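Side-chain contacts in calcium homeostasis modulator protein 5 (Homo sapiens, PDB 7D60), which assembles as an undecamer that may form a large-pore cation channel, with gating and conductance likely regulated by membrane lipids: residues 74-79 against 97-102; 220-225 against 279-284; 39-42 against 46-49; 117-120 against 124-127. All coordinates share one frame; numbering follows the deposited sequence.

Interaction 1: 74-79 against 97-102; sequences WRLFTG and FYVLGQ. With PA8 (1,2-dioctanoyl-sn-glycero-3-phosphate), chain N.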
loop_
_atom_site.group_PDB
_atom_site.type_symbol
_atom_site.label_atom_id
_atom_site.label_comp_id
_atom_site.label_asym_id
_atom_site.label_seq_id
_atom_site.Cartn_x
_atom_site.Cartn_y
_atom_site.Cartn_z
ATOM N N TRP A 74 23.107 43.689 18.791
ATOM C CA TRP A 74 22.020 44.526 19.275
ATOM C C TRP A 74 22.089 44.767 20.770
ATOM O O TRP A 74 21.619 45.804 21.238
ATOM C CB TRP A 74 20.672 43.905 18.916
ATOM C CG TRP A 74 20.467 43.732 17.451
ATOM C CD1 TRP A 74 20.293 42.558 16.790
ATOM C CD2 TRP A 74 20.411 44.763 16.456
ATOM N NE1 TRP A 74 20.134 42.787 15.451
ATOM C CE2 TRP A 74 20.203 44.134 15.220
ATOM C CE3 TRP A 74 20.516 46.155 16.493
ATOM C CZ2 TRP A 74 20.099 44.845 14.032
ATOM C CZ3 TRP A 74 20.415 46.856 15.318
ATOM C CH2 TRP A 74 20.208 46.202 14.102
ATOM N N ARG A 75 22.666 43.835 21.531
ATOM C CA ARG A 75 22.912 44.078 22.945
ATOM C C ARG A 75 23.954 45.156 23.171
ATOM O O ARG A 75 23.902 45.844 24.191
ATOM C CB ARG A 75 23.362 42.802 23.643
ATOM C CG ARG A 75 22.305 41.751 23.707
ATOM C CD ARG A 75 22.738 40.568 24.527
ATOM N NE ARG A 75 23.734 39.751 23.852
ATOM C CZ ARG A 75 24.402 38.769 24.444
ATOM N NH1 ARG A 75 24.185 38.507 25.723
ATOM N NH2 ARG A 75 25.291 38.057 23.768
ATOM N N LEU A 76 24.887 45.322 22.248
ATOM C CA LEU A 76 25.945 46.305 22.396
ATOM C C LEU A 76 25.491 47.718 22.073
ATOM O O LEU A 76 25.934 48.664 22.732
ATOM C CB LEU A 76 27.125 45.928 21.500
ATOM C CG LEU A 76 28.412 46.738 21.617
ATOM C CD1 LEU A 76 29.083 46.462 22.937
ATOM C CD2 LEU A 76 29.336 46.409 20.474
ATOM N N PHE A 77 24.600 47.890 21.096
ATOM C CA PHE A 77 24.326 49.209 20.551
ATOM C C PHE A 77 22.994 49.817 20.964
ATOM O O PHE A 77 22.813 51.019 20.772
ATOM C CB PHE A 77 24.384 49.167 19.019
ATOM C CG PHE A 77 25.776 49.155 18.471
ATOM C CD1 PHE A 77 26.657 50.180 18.765
ATOM C CD2 PHE A 77 26.209 48.114 17.669
ATOM C CE1 PHE A 77 27.942 50.168 18.267
ATOM C CE2 PHE A 77 27.491 48.098 17.169
ATOM C CZ PHE A 77 28.357 49.126 17.468
ATOM N N THR A 78 22.065 49.036 21.514
ATOM C CA THR A 78 20.737 49.548 21.837
ATOM C C THR A 78 20.809 50.523 23.002
ATOM O O THR A 78 21.255 50.164 24.095
ATOM C CB THR A 78 19.791 48.403 22.170
ATOM O OG1 THR A 78 19.773 47.470 21.089
ATOM C CG2 THR A 78 18.399 48.918 22.389
ATOM N N GLY A 79 20.383 51.757 22.768
ATOM C CA GLY A 79 20.459 52.774 23.793
ATOM C C GLY A 79 21.827 53.380 23.961
ATOM O O GLY A 79 22.172 53.805 25.063
ATOM N N PHE A 97 36.471 47.395 21.200
ATOM C CA PHE A 97 37.012 46.913 19.938
ATOM C C PHE A 97 37.184 45.403 19.930
ATOM O O PHE A 97 37.181 44.794 18.858
ATOM C CB PHE A 97 38.343 47.595 19.645
ATOM C CG PHE A 97 38.222 49.070 19.443
ATOM C CD1 PHE A 97 37.742 49.579 18.250
ATOM C CD2 PHE A 97 38.578 49.949 20.450
ATOM C CE1 PHE A 97 37.623 50.940 18.061
ATOM C CE2 PHE A 97 38.462 51.313 20.267
ATOM C CZ PHE A 97 37.984 51.806 19.070
ATOM N N TYR A 98 37.334 44.783 21.098
ATOM C CA TYR A 98 37.428 43.329 21.138
ATOM C C TYR A 98 36.076 42.686 20.870
ATOM O O TYR A 98 36.003 41.629 20.234
ATOM C CB TYR A 98 37.986 42.868 22.483
ATOM C CG TYR A 98 38.068 41.365 22.622
ATOM C CD1 TYR A 98 39.109 40.654 22.047
ATOM C CD2 TYR A 98 37.105 40.657 23.331
ATOM C CE1 TYR A 98 39.187 39.281 22.168
ATOM C CE2 TYR A 98 37.172 39.289 23.453
ATOM C CZ TYR A 98 38.214 38.606 22.873
ATOM O OH TYR A 98 38.275 37.240 23.003
ATOM N N VAL A 99 34.997 43.293 21.366
ATOM C CA VAL A 99 33.669 42.756 21.097
ATOM C C VAL A 99 33.281 43.014 19.650
ATOM O O VAL A 99 32.777 42.119 18.966
ATOM C CB VAL A 99 32.639 43.340 22.081
ATOM C CG1 VAL A 99 31.272 42.749 21.826
ATOM C CG2 VAL A 99 33.056 43.055 23.499
ATOM N N LEU A 100 33.551 44.223 19.149
ATOM C CA LEU A 100 33.260 44.573 17.763
ATOM C C LEU A 100 34.078 43.762 16.766
ATOM O O LEU A 100 33.631 43.566 15.631
ATOM C CB LEU A 100 33.510 46.063 17.542
ATOM C CG LEU A 100 32.899 46.738 16.317
ATOM C CD1 LEU A 100 31.470 46.282 16.103
ATOM C CD2 LEU A 100 32.967 48.239 16.470
ATOM N N GLY A 101 35.256 43.280 17.164
ATOM C CA GLY A 101 35.990 42.352 16.327
ATOM C C GLY A 101 35.358 40.978 16.260
ATOM O O GLY A 101 35.558 40.251 15.288
ATOM N N GLN A 102 34.584 40.604 17.276
ATOM C CA GLN A 102 33.949 39.292 17.277
ATOM C C GLN A 102 32.709 39.253 16.394
ATOM O O GLN A 102 32.413 38.214 15.797
ATOM C CB GLN A 102 33.579 38.881 18.697
ATOM C CG GLN A 102 34.747 38.535 19.571
ATOM C CD GLN A 102 34.310 37.945 20.887
ATOM O OE1 GLN A 102 34.398 38.590 21.929
ATOM N NE2 GLN A 102 33.823 36.712 20.850
HETATM O O1 PA8 N . 32.679 32.696 22.273
HETATM O O2 PA8 N . 34.694 34.104 22.311
HETATM P P1 PA8 N . 34.148 32.750 21.930
HETATM O O3 PA8 N . 34.885 31.681 22.702
HETATM O O4 PA8 N . 34.345 32.493 20.312
HETATM C C1 PA8 N . 35.638 32.385 19.789
HETATM C C2 PA8 N . 35.933 33.647 18.982
HETATM C C3 PA8 N . 36.861 34.556 19.787
HETATM O O5 PA8 N . 37.954 34.932 19.003
HETATM C C4 PA8 N . 37.892 36.246 18.534
HETATM O O6 PA8 N . 36.947 36.610 17.932
HETATM C C5 PA8 N . 39.032 37.226 18.776
HETATM C C6 PA8 N . 38.910 38.446 17.865
HETATM C C7 PA8 N . 39.538 39.699 18.467
HETATM O O7 PA8 N . 36.540 33.314 17.765
HETATM C C12 PA8 N . 35.861 33.725 16.607
HETATM O O8 PA8 N . 34.768 34.185 16.674
HETATM C C13 PA8 N . 36.538 33.572 15.244
HETATM C C14 PA8 N . 35.553 33.261 14.119
HETATM C C15 PA8 N . 36.233 32.678 12.884
HETATM C C16 PA8 N . 36.849 33.739 11.975
HETATM C C17 PA8 N . 36.618 33.426 10.496
HETATM C C18 PA8 N . 37.322 34.411 9.566
HETATM C C19 PA8 N . 37.425 33.895 8.134
#

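Interaction 2: 220-225 against 279-284; sequences QKEKEQ and STLHRV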
loop_
_atom_site.group_PDB
_atom_site.type_symbol
_atom_site.label_atom_id
_atom_site.label_comp_id
_atom_site.label_asym_id
_atom_site.label_seq_id
_atom_site.Cartn_x
_atom_site.Cartn_y
_atom_site.Cartn_z
ATOM N N GLN A 220 23.891 30.392 29.810
ATOM C CA GLN A 220 22.868 29.788 28.972
ATOM C C GLN A 220 21.510 29.771 29.645
ATOM O O GLN A 220 20.492 29.962 28.977
ATOM C CB GLN A 220 23.266 28.365 28.591
ATOM C CG GLN A 220 22.659 27.891 27.290
ATOM C CD GLN A 220 21.308 27.239 27.486
ATOM O OE1 GLN A 220 21.117 26.449 28.408
ATOM N NE2 GLN A 220 20.358 27.575 26.621
ATOM N N LYS A 221 21.459 29.530 30.948
ATOM C CA LYS A 221 20.163 29.526 31.601
ATOM C C LYS A 221 19.985 30.665 32.585
ATOM O O LYS A 221 19.085 30.598 33.423
ATOM C CB LYS A 221 19.915 28.201 32.297
ATOM C CG LYS A 221 20.932 27.818 33.304
ATOM C CD LYS A 221 20.890 26.332 33.430
ATOM C CE LYS A 221 21.276 25.926 34.804
ATOM N NZ LYS A 221 21.109 24.477 34.979
ATOM N N GLU A 222 20.812 31.699 32.515
ATOM C CA GLU A 222 20.338 32.996 32.957
ATOM C C GLU A 222 19.420 33.591 31.902
ATOM O O GLU A 222 18.532 34.378 32.227
ATOM C CB GLU A 222 21.508 33.935 33.229
ATOM C CG GLU A 222 21.120 35.205 33.951
ATOM C CD GLU A 222 22.246 36.200 34.026
ATOM O OE1 GLU A 222 23.299 35.953 33.410
ATOM O OE2 GLU A 222 22.088 37.227 34.710
ATOM N N LYS A 223 19.596 33.192 30.642
ATOM C CA LYS A 223 18.715 33.622 29.568
ATOM C C LYS A 223 17.366 32.925 29.617
ATOM O O LYS A 223 16.353 33.531 29.262
ATOM C CB LYS A 223 19.366 33.356 28.215
ATOM C CG LYS A 223 20.271 34.458 27.729
ATOM C CD LYS A 223 20.776 34.160 26.327
ATOM C CE LYS A 223 22.134 34.800 26.074
ATOM N NZ LYS A 223 23.252 34.024 26.674
ATOM N N GLU A 224 17.329 31.661 30.029
ATOM C CA GLU A 224 16.062 30.947 30.109
ATOM C C GLU A 224 15.245 31.394 31.309
ATOM O O GLU A 224 14.017 31.467 31.233
ATOM C CB GLU A 224 16.307 29.443 30.176
ATOM C CG GLU A 224 16.704 28.820 28.855
ATOM C CD GLU A 224 17.232 27.406 29.008
ATOM O OE1 GLU A 224 17.270 26.901 30.148
ATOM O OE2 GLU A 224 17.616 26.799 27.987
ATOM N N GLN A 225 15.909 31.688 32.424
ATOM C CA GLN A 225 15.210 32.141 33.615
ATOM C C GLN A 225 14.762 33.585 33.498
ATOM O O GLN A 225 13.824 33.986 34.190
ATOM C CB GLN A 225 16.104 31.974 34.837
ATOM C CG GLN A 225 16.361 30.540 35.226
ATOM C CD GLN A 225 15.213 29.937 35.981
ATOM O OE1 GLN A 225 14.468 29.113 35.453
ATOM N NE2 GLN A 225 15.054 30.348 37.225
ATOM N N SER A 279 28.231 37.370 35.377
ATOM C CA SER A 279 27.494 38.244 34.476
ATOM C C SER A 279 27.519 39.640 35.068
ATOM O O SER A 279 28.048 39.862 36.156
ATOM C CB SER A 279 26.056 37.773 34.257
ATOM O OG SER A 279 25.341 37.723 35.471
ATOM N N THR A 280 26.946 40.587 34.333
ATOM C CA THR A 280 26.800 41.932 34.863
ATOM C C THR A 280 25.557 42.077 35.725
ATOM O O THR A 280 25.457 43.041 36.488
ATOM C CB THR A 280 26.779 42.953 33.727
ATOM O OG1 THR A 280 26.623 44.266 34.268
ATOM C CG2 THR A 280 25.654 42.664 32.777
ATOM N N LEU A 281 24.617 41.141 35.628
ATOM C CA LEU A 281 23.507 41.088 36.565
ATOM C C LEU A 281 23.919 40.457 37.885
ATOM O O LEU A 281 23.370 40.807 38.930
ATOM C CB LEU A 281 22.348 40.313 35.949
ATOM C CG LEU A 281 20.992 40.400 36.632
ATOM C CD1 LEU A 281 20.608 41.838 36.817
ATOM C CD2 LEU A 281 19.968 39.695 35.793
ATOM N N HIS A 282 24.871 39.526 37.852
ATOM C CA HIS A 282 25.465 38.998 39.074
ATOM C C HIS A 282 26.247 40.077 39.812
ATOM O O HIS A 282 26.282 40.094 41.045
ATOM C CB HIS A 282 26.362 37.813 38.716
ATOM C CG HIS A 282 26.886 37.041 39.887
ATOM N ND1 HIS A 282 27.873 36.092 39.758
ATOM C CD2 HIS A 282 26.555 37.057 41.198
ATOM C CE1 HIS A 282 28.137 35.566 40.938
ATOM N NE2 HIS A 282 27.353 36.137 41.831
ATOM N N ARG A 283 26.853 41.006 39.078
ATOM C CA ARG A 283 27.712 41.997 39.708
ATOM C C ARG A 283 26.914 43.094 40.400
ATOM O O ARG A 283 27.293 43.539 41.483
ATOM C CB ARG A 283 28.661 42.594 38.674
ATOM C CG ARG A 283 29.702 43.517 39.253
ATOM C CD ARG A 283 30.404 44.289 38.171
ATOM N NE ARG A 283 29.457 45.048 37.365
ATOM C CZ ARG A 283 29.448 46.372 37.273
ATOM N NH1 ARG A 283 30.343 47.088 37.936
ATOM N NH2 ARG A 283 28.546 46.978 36.514
ATOM N N VAL A 284 25.805 43.542 39.808
ATOM C CA VAL A 284 25.035 44.616 40.431
ATOM C C VAL A 284 24.183 44.124 41.592
ATOM O O VAL A 284 23.738 44.939 42.407
ATOM C CB VAL A 284 24.149 45.345 39.405
ATOM C CG1 VAL A 284 24.989 45.864 38.266
ATOM C CG2 VAL A 284 23.057 44.443 38.888
#

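Interaction 3: 39-42 against 46-49; sequences FKCP and ENMT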
loop_
_atom_site.group_PDB
_atom_site.type_symbol
_atom_site.label_atom_id
_atom_site.label_comp_id
_atom_site.label_asym_id
_atom_site.label_seq_id
_atom_site.Cartn_x
_atom_site.Cartn_y
_atom_site.Cartn_z
ATOM N N PHE A 39 23.259 32.848 -15.073
ATOM C CA PHE A 39 24.502 33.375 -15.620
ATOM C C PHE A 39 24.650 32.952 -17.074
ATOM O O PHE A 39 24.593 31.760 -17.391
ATOM C CB PHE A 39 25.694 32.892 -14.800
ATOM C CG PHE A 39 26.980 33.605 -15.105
ATOM C CD1 PHE A 39 27.896 33.067 -15.989
ATOM C CD2 PHE A 39 27.281 34.804 -14.492
ATOM C CE1 PHE A 39 29.077 33.717 -16.262
ATOM C CE2 PHE A 39 28.467 35.450 -14.757
ATOM C CZ PHE A 39 29.360 34.910 -15.645
ATOM N N LYS A 40 24.831 33.928 -17.955
ATOM C CA LYS A 40 25.258 33.677 -19.325
ATOM C C LYS A 40 26.107 34.853 -19.774
ATOM O O LYS A 40 25.618 35.979 -19.887
ATOM C CB LYS A 40 24.066 33.427 -20.258
ATOM C CG LYS A 40 22.872 34.343 -20.087
ATOM C CD LYS A 40 21.721 33.883 -20.955
ATOM C CE LYS A 40 21.106 32.607 -20.405
ATOM N NZ LYS A 40 20.442 32.828 -19.090
ATOM N N CYS A 41 27.371 34.589 -19.995
ATOM C CA CYS A 41 28.392 35.594 -20.232
ATOM C C CYS A 41 28.183 36.247 -21.595
ATOM O O CYS A 41 27.969 35.551 -22.588
ATOM C CB CYS A 41 29.779 34.946 -20.159
ATOM S SG CYS A 41 31.241 36.014 -20.273
ATOM N N PRO A 42 28.225 37.568 -21.674
ATOM C CA PRO A 42 28.248 38.238 -22.971
ATOM C C PRO A 42 29.652 38.139 -23.556
ATOM O O PRO A 42 30.561 37.554 -22.980
ATOM C CB PRO A 42 27.875 39.676 -22.623
ATOM C CG PRO A 42 28.421 39.864 -21.277
ATOM C CD PRO A 42 28.345 38.536 -20.575
ATOM N N GLU A 46 31.916 44.641 -21.736
ATOM C CA GLU A 46 31.390 44.583 -20.379
ATOM C C GLU A 46 31.557 43.203 -19.758
ATOM O O GLU A 46 30.720 42.781 -18.961
ATOM C CB GLU A 46 29.920 44.992 -20.362
ATOM C CG GLU A 46 29.076 44.303 -21.424
ATOM C CD GLU A 46 27.609 44.699 -21.367
ATOM O OE1 GLU A 46 27.201 45.607 -22.122
ATOM O OE2 GLU A 46 26.860 44.094 -20.570
ATOM N N ASN A 47 32.618 42.484 -20.123
ATOM C CA ASN A 47 32.882 41.187 -19.513
ATOM C C ASN A 47 33.440 41.332 -18.111
ATOM O O ASN A 47 33.144 40.511 -17.238
ATOM C CB ASN A 47 33.860 40.383 -20.364
ATOM C CG ASN A 47 33.176 39.355 -21.204
ATOM O OD1 ASN A 47 32.007 39.072 -21.006
ATOM N ND2 ASN A 47 33.909 38.755 -22.120
ATOM N N MET A 48 34.264 42.356 -17.890
ATOM C CA MET A 48 34.924 42.526 -16.603
ATOM C C MET A 48 33.929 42.898 -15.515
ATOM O O MET A 48 33.983 42.350 -14.416
ATOM C CB MET A 48 36.019 43.580 -16.717
ATOM C CG MET A 48 36.801 43.814 -15.446
ATOM S SD MET A 48 37.737 42.376 -14.904
ATOM C CE MET A 48 39.349 42.755 -15.575
ATOM N N THR A 49 32.994 43.801 -15.808
ATOM C CA THR A 49 32.021 44.217 -14.805
ATOM C C THR A 49 30.971 43.145 -14.549
ATOM O O THR A 49 30.493 43.011 -13.422
ATOM C CB THR A 49 31.357 45.519 -15.244
ATOM O OG1 THR A 49 32.357 46.413 -15.738
ATOM C CG2 THR A 49 30.644 46.185 -14.089
#

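Interaction 4: 117-120 against 124-127; sequences VALL and FYEC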
loop_
_atom_site.group_PDB
_atom_site.type_symbol
_atom_site.label_atom_id
_atom_site.label_comp_id
_atom_site.label_asym_id
_atom_site.label_seq_id
_atom_site.Cartn_x
_atom_site.Cartn_y
_atom_site.Cartn_z
ATOM N N VAL A 117 33.312 28.538 -3.218
ATOM C CA VAL A 117 32.517 27.685 -4.089
ATOM C C VAL A 117 32.350 28.328 -5.460
ATOM O O VAL A 117 32.289 27.632 -6.478
ATOM C CB VAL A 117 31.168 27.381 -3.409
ATOM C CG1 VAL A 117 30.297 26.466 -4.248
ATOM C CG2 VAL A 117 31.408 26.743 -2.065
ATOM N N ALA A 118 32.321 29.659 -5.522
ATOM C CA ALA A 118 32.214 30.336 -6.807
ATOM C C ALA A 118 33.516 30.274 -7.593
ATOM O O ALA A 118 33.491 30.325 -8.824
ATOM C CB ALA A 118 31.790 31.786 -6.602
ATOM N N LEU A 119 34.653 30.167 -6.913
ATOM C CA LEU A 119 35.931 30.038 -7.596
ATOM C C LEU A 119 36.292 28.596 -7.923
ATOM O O LEU A 119 37.108 28.370 -8.818
ATOM C CB LEU A 119 37.046 30.658 -6.759
ATOM C CG LEU A 119 37.231 32.167 -6.838
ATOM C CD1 LEU A 119 38.233 32.611 -5.808
ATOM C CD2 LEU A 119 37.675 32.596 -8.206
ATOM N N LEU A 120 35.716 27.620 -7.226
ATOM C CA LEU A 120 35.921 26.221 -7.571
ATOM C C LEU A 120 35.029 25.766 -8.714
ATOM O O LEU A 120 35.244 24.679 -9.253
ATOM C CB LEU A 120 35.672 25.325 -6.358
ATOM C CG LEU A 120 36.727 25.258 -5.254
ATOM C CD1 LEU A 120 36.377 24.158 -4.281
ATOM C CD2 LEU A 120 38.104 25.047 -5.819
ATOM N N PHE A 124 32.547 32.226 -13.240
ATOM C CA PHE A 124 32.558 33.668 -13.030
ATOM C C PHE A 124 33.931 34.265 -13.288
ATOM O O PHE A 124 34.030 35.419 -13.708
ATOM C CB PHE A 124 32.115 34.027 -11.608
ATOM C CG PHE A 124 30.749 33.524 -11.231
ATOM C CD1 PHE A 124 30.469 33.206 -9.918
ATOM C CD2 PHE A 124 29.747 33.385 -12.166
ATOM C CE1 PHE A 124 29.226 32.746 -9.551
ATOM C CE2 PHE A 124 28.503 32.918 -11.801
ATOM C CZ PHE A 124 28.244 32.601 -10.492
ATOM N N TYR A 125 34.995 33.505 -13.039
ATOM C CA TYR A 125 36.344 33.998 -13.283
ATOM C C TYR A 125 36.701 33.941 -14.758
ATOM O O TYR A 125 37.475 34.775 -15.232
ATOM C CB TYR A 125 37.345 33.186 -12.458
ATOM C CG TYR A 125 38.811 33.542 -12.622
ATOM C CD1 TYR A 125 39.399 34.508 -11.826
ATOM C CD2 TYR A 125 39.618 32.877 -13.545
ATOM C CE1 TYR A 125 40.731 34.826 -11.963
ATOM C CE2 TYR A 125 40.943 33.188 -13.685
ATOM C CZ TYR A 125 41.494 34.160 -12.892
ATOM O OH TYR A 125 42.821 34.468 -13.031
ATOM N N GLU A 126 36.164 32.961 -15.481
ATOM C CA GLU A 126 36.445 32.827 -16.904
ATOM C C GLU A 126 35.846 33.982 -17.698
ATOM O O GLU A 126 36.469 34.485 -18.640
ATOM C CB GLU A 126 35.917 31.477 -17.385
ATOM C CG GLU A 126 35.720 31.329 -18.873
ATOM C CD GLU A 126 35.061 30.014 -19.229
ATOM O OE1 GLU A 126 35.163 29.064 -18.427
ATOM O OE2 GLU A 126 34.441 29.927 -20.307
ATOM N N CYS A 127 34.654 34.439 -17.306
ATOM C CA CYS A 127 34.044 35.605 -17.936
ATOM C C CYS A 127 34.799 36.884 -17.591
ATOM O O CYS A 127 34.968 37.755 -18.447
ATOM C CB CYS A 127 32.577 35.703 -17.514
ATOM S SG CYS A 127 31.526 36.856 -18.438
#

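Interaction 1: 74-79 against 97-102
Leu-76 and Val-99 meet tip to tip, Leu-76 CD2 lying 4.4 Å from Val-99 CG1, with both side chains leaving their backbones toward the opposing segment. On Leu-76, CG stands anti to the backbone N (chi1 -173°), which carries the CD2 branch out to the valine. The same methyl lies over one face of the neighbouring Phe-77 ring, 4.1 Å above its plane and displaced toward the rim. Phe-77 itself reaches across with its far corner: CZ is 4.4 Å from Leu-100 CD1, and that methyl comes in at the ring edge, near the plane. Two alkyl groups thus meet the ring differently, Leu-76 over a face and Leu-100 at the edge. In the fold, this loose apolar seam joins the short cytoplasmic helix 71-77, which follows S2, to the start of S3. Leu-268 of the same chain touches both Leu-76 and Val-99. Helix 71-77 also packs on a neighbouring subunit, with Trp-74 against Thr-198 and Phe-77 against Cys-203 of that chain. Two residues of 97-102 that take no part in the seam hold a bound phosphatidic acid. The extended chain of Gln-102 places NE2 3.1 Å from phosphate atom O2 and passes the ester carbonyl oxygen O6 with CG, while the Tyr-98 ring meets the acyl carbon C7 obliquely, CD1 3.7 Å away.

Interaction 2: 220-225 against 279-284
The N-cap of the C-terminal helix 280-287 is where Ser-279 and Leu-281 receive Glu-222, a residue of the long cytoplasmic helix 209-246. Ser-279 OG accepts the capping bond from His-282 N at 3.0 Å, with an N-H...O angle of 153°. Its CB-OG bond lies between the backbone N and the carbonyl carbon (chi1 60°), a setting that turns the oxygen back over the first turn. The extended side chain of Glu-222 carries its carboxylate to this hydroxyl, which both oxygens approach: OE1 and OE2 each lie 3.4 Å from Ser-279 OG. Either is at best a weak hydrogen bond, and Tyr-218 OH is a further weak partner of the same hydroxyl. OE2 also sits against the aliphatic part of Leu-281, near CB and 3.4 Å from CD2, the two side chains crossing at a slant. A carboxylate at the start of a helix probably gains from the partial positive charge there. Leu-281 continues onto Ala-265 of its own chain and onto Phe-245 of another subunit, so the cap lies next to a subunit boundary. What results is a serine N-cap with an acidic side chain from a second helix laid against it.

Interaction 3: 39-42 against 46-49
Asn-47 turns OD1 toward both Cys-41 and Pro-42, 3.2 Å from Cys-41 SG and 3.7 Å from both CG and CD of the Pro-42 ring. The proline and asparagine side chains run past each other in opposite directions. OD1 also lies close to Pro-42 O, but both atoms are acceptors and no hydrogen bond joins them, so the modelled turn of this amide is doubtful. Next to it Pro-42 CG reaches Glu-46 CG at 4.5 Å, a marginal alkyl contact. One shell out, a disulfide to Cys-127 fixes the sulfur: with SG anti to the backbone N (chi1 -175°), Cys-41 directs it at helix 123-130, on which Asn-47 packs too, touching Cys-127 and Ser-130. Glu-46 occupies the N-cap position of helix 47-68, which sets Asn-47 in its first turn. A neighbouring subunit packs here too: Leu-173 of that chain packs on Pro-42, and Ser-174 of that chain makes a weak hydrogen bond with Glu-46 OE1. Outside the contact, Lys-40 NZ forms a salt bridge with a bound phosphatidic acid. This is the short extracellular loop between S1 and S2 of a CALHM subunit, with the first turn of S2, pinned to S3 by a disulfide.

Interaction 4: 117-120 against 124-127
Ala-118 and Phe-124 make the aromatic part of the contact: the methyl CB comes in at the edge of the ring, near its plane, 3.8 Å from CD1 and 4.0 Å from CE1. Phe-124 CG stands beside the backbone N and anti to the carbonyl carbon (chi1 -58°), which swings the ring back along S3 toward the alanine. Leu-55 of helix 47-68 touches both residues, and Phe-39 meets the Phe-124 ring edge-to-face, so the pair lies in a buried layer between S3, S2 and the loop just after S1.

The aliphatic part is thinner. Leu-119 CD2 lies 4.3 Å from Tyr-125 CB, so the tyrosine is touched at the root of its side chain, and the methyl stands oblique to the ring. Tyr-125 meanwhile rests on Gln-178 and Ser-179 of S4.

Polar bonds lie beside these contacts without joining the segments. Near the break in S3, Leu-119 O accepts from Ser-179 OG and Leu-120 O from Gln-180 NE2, both S4 side chains. Across the break the CA atoms of Ala-118 and Phe-124 are 7.1 Å apart, shorter than six residues of straight helix would span.

The segments therefore touch through carbon alone, by dispersion and with no directional bond between them. The directional bonds described here run to S4, near Asn-121, a phosphatidic acid-binding residue, and the contact itself rests on shape and burial.

From the N terminus, interaction 3 comes first, closing the short extracellular turn between S1 and S2. Interaction 1 follows at the cytoplasmic side and closes the linker from S2 to S3, interaction 4 bridges a break within S3, and interaction 2 closes the longest loop by bringing the C-terminal helix back to helix 209-246. All four run in series, with none nested or crossed. Interactions 3 and 4 adjoin through a disulfide and form one cluster toward the extracellular end of the membrane helices. At the other end, Arg-75 packs on Lys-223, linking interactions 1 and 2, some 18 Å apart between centres. Interactions 2 and 3 lie about 54 Å apart between centres.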